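Local atomic coordinates of beta-glucoside phosphorylase BglX (Unidentified, PDB entry 5VQE), a protein that probably cleaves beta-glucosides by transferring the glucosyl unit to phosphate, as a glycoside phosphorylase of family GH3. Residues K193-D198 with E236-A241. Sequence-based numbering, arbitrary orientation.
With G2F (2-deoxy-2-fluoro-alpha-D-glucopyranose), chain B.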
loop_
_atom_site.group_PDB
_atom_site.type_symbol
_atom_site.label_atom_id
_atom_site.label_comp_id
_atom_site.label_asym_id
_atom_site.label_seq_id
_atom_site.Cartn_x
_atom_site.Cartn_y
_atom_site.Cartn_z
ATOM N N LYS A 193 -7.436 5.017 1.541
ATOM C CA LYS A 193 -7.323 4.916 0.088
ATOM C C LYS A 193 -7.788 3.524 -0.319
ATOM O O LYS A 193 -7.832 2.616 0.514
ATOM C CB LYS A 193 -5.879 5.191 -0.373
ATOM C CG LYS A 193 -4.843 4.148 0.061
ATOM C CD LYS A 193 -3.425 4.593 -0.308
ATOM C CE LYS A 193 -2.412 3.475 -0.145
ATOM N NZ LYS A 193 -0.993 3.924 -0.326
ATOM N N HIS A 194 -8.148 3.328 -1.593
ATOM C CA HIS A 194 -8.141 4.298 -2.691
ATOM C C HIS A 194 -9.586 4.643 -3.091
ATOM O O HIS A 194 -10.294 3.804 -3.631
ATOM C CB HIS A 194 -7.414 3.719 -3.909
ATOM C CG HIS A 194 -6.010 3.265 -3.633
ATOM N ND1 HIS A 194 -5.712 1.991 -3.194
ATOM C CD2 HIS A 194 -4.824 3.907 -3.755
ATOM C CE1 HIS A 194 -4.402 1.872 -3.047
ATOM N NE2 HIS A 194 -3.838 3.017 -3.386
ATOM N N PHE A 195 -10.015 5.851 -2.823
ATOM C CA PHE A 195 -11.412 6.210 -3.029
ATOM C C PHE A 195 -11.672 6.458 -4.516
ATOM O O PHE A 195 -10.861 7.106 -5.186
ATOM C CB PHE A 195 -11.740 7.448 -2.206
ATOM C CG PHE A 195 -13.101 8.035 -2.475
ATOM C CD1 PHE A 195 -13.254 9.069 -3.377
ATOM C CD2 PHE A 195 -14.219 7.586 -1.779
ATOM C CE1 PHE A 195 -14.497 9.620 -3.618
ATOM C CE2 PHE A 195 -15.467 8.137 -2.022
ATOM C CZ PHE A 195 -15.599 9.150 -2.943
ATOM N N PRO A 196 -12.812 5.995 -5.064
ATOM C CA PRO A 196 -14.005 5.391 -4.467
ATOM C C PRO A 196 -13.962 3.883 -4.240
ATOM O O PRO A 196 -14.995 3.314 -3.881
ATOM C CB PRO A 196 -15.091 5.737 -5.491
ATOM C CG PRO A 196 -14.389 5.659 -6.772
ATOM C CD PRO A 196 -13.039 6.302 -6.484
ATOM N N GLY A 197 -12.815 3.247 -4.459
ATOM C CA GLY A 197 -12.641 1.876 -4.029
ATOM C C GLY A 197 -12.103 0.935 -5.081
ATOM O O GLY A 197 -12.803 0.591 -6.038
ATOM N N ASP A 198 -10.863 0.485 -4.909
ATOM C CA ASP A 198 -10.357 -0.538 -5.801
ATOM C C ASP A 198 -10.835 -1.917 -5.343
ATOM O O ASP A 198 -11.327 -2.102 -4.222
ATOM C CB ASP A 198 -8.833 -0.494 -5.874
ATOM C CG ASP A 198 -8.314 -0.852 -7.257
ATOM O OD1 ASP A 198 -9.034 -1.569 -7.991
ATOM O OD2 ASP A 198 -7.209 -0.397 -7.624
ATOM N N GLU A 236 -7.838 11.305 9.091
ATOM C CA GLU A 236 -7.419 12.687 8.893
ATOM C C GLU A 236 -7.429 13.073 7.422
ATOM O O GLU A 236 -7.835 14.189 7.079
ATOM C CB GLU A 236 -6.032 12.912 9.478
ATOM C CG GLU A 236 -5.962 12.709 10.984
ATOM C CD GLU A 236 -5.674 11.283 11.390
ATOM O OE1 GLU A 236 -5.584 10.397 10.506
ATOM O OE2 GLU A 236 -5.537 11.048 12.610
ATOM N N THR A 237 -6.987 12.172 6.545
ATOM C CA THR A 237 -6.876 12.469 5.129
ATOM C C THR A 237 -7.414 11.284 4.340
ATOM O O THR A 237 -7.543 10.168 4.859
ATOM C CB THR A 237 -5.428 12.779 4.704
ATOM O OG1 THR A 237 -4.678 11.563 4.550
ATOM C CG2 THR A 237 -4.724 13.695 5.722
ATOM N N LEU A 238 -7.738 11.554 3.079
ATOM C CA LEU A 238 -8.297 10.575 2.162
ATOM C C LEU A 238 -7.667 10.781 0.793
ATOM O O LEU A 238 -7.448 11.920 0.367
ATOM C CB LEU A 238 -9.823 10.710 2.095
ATOM C CG LEU A 238 -10.598 9.873 1.078
ATOM C CD1 LEU A 238 -11.956 9.519 1.642
ATOM C CD2 LEU A 238 -10.757 10.622 -0.241
ATOM N N MET A 239 -7.372 9.687 0.109
ATOM C CA MET A 239 -6.751 9.748 -1.209
ATOM C C MET A 239 -7.783 9.380 -2.266
ATOM O O MET A 239 -8.299 8.255 -2.280
ATOM C CB MET A 239 -5.533 8.830 -1.300
ATOM C CG MET A 239 -4.810 8.938 -2.637
ATOM S SD MET A 239 -3.295 7.974 -2.729
ATOM C CE MET A 239 -2.201 8.950 -1.728
ATOM N N SER A 240 -8.077 10.331 -3.144
ATOM C CA SER A 240 -9.009 10.129 -4.248
ATOM C C SER A 240 -8.240 9.653 -5.473
ATOM O O SER A 240 -7.372 10.367 -5.989
ATOM C CB SER A 240 -9.768 11.425 -4.540
ATOM O OG SER A 240 -10.789 11.211 -5.511
ATOM N N ALA A 241 -8.548 8.451 -5.934
ATOM C CA ALA A 241 -7.727 7.771 -6.919
ATOM C C ALA A 241 -8.395 7.814 -8.285
ATOM O O ALA A 241 -9.464 8.396 -8.469
ATOM C CB ALA A 241 -7.447 6.337 -6.473
HETATM C C1 G2F B . -0.893 6.370 -6.099
HETATM C C2 G2F B . -1.149 4.972 -5.449
HETATM C C3 G2F B . -1.215 5.167 -3.905
HETATM C C4 G2F B . 0.095 5.870 -3.435
HETATM C C5 G2F B . 0.221 7.231 -4.202
HETATM C C6 G2F B . 1.570 7.964 -3.827
HETATM O O3 G2F B . -1.207 3.893 -3.316
HETATM O O4 G2F B . -0.062 6.183 -2.077
HETATM O O5 G2F B . 0.282 6.955 -5.591
HETATM O O6 G2F B . 2.627 7.066 -4.010
HETATM F F2 G2F B . -2.328 4.471 -5.878
#
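Two neighbouring parallel strands of the TIM-barrel-like GH3 N-terminal domain help line the pocket that holds the 2-fluoroglucose, strand 191-195 lying beside strand 237-244. Phe-195 bridges Met-239 and Ala-241 through its backbone: its N donates to Met-239 O at 3.0 Å, and its O accepts from Ala-241 N at 2.8 Å. On the ligand side of the pair, Lys-193 and Met-239 stand side by side, CB to CB 3.8 Å apart. The lysine chain runs extended beyond CG, carrying NZ to the ligand, where it donates to both O3 and O4 of G2F, each at 3.0 Å; Glu-146 and the carbonyl of Tyr-145 also hold this ammonium. Replacing this lysine with an alanine is likely to leave O3 and O4 without their shared donor and Glu-146 without this countercharge. Lys-193 CG also covers one face of the His-194 imidazole, over its centre. A cis peptide joins these two residues, and the ring, tethered through ND1 to Asp-150, presents NE2 to G2F O3 at 2.8 Å in a nearly straight bond (168°). Under helix 268-278, Phe-195 CB packs on Leu-238 CD2, and Leu-275 of that helix touches both side chains. Met-239 has CG anti to its N (chi1 -176°), and its extended chain carries SD to 3.7 Å from G2F C3; the bend at chi3 (-74°) then turns the methyl CE to 3.5 Å from G2F O4.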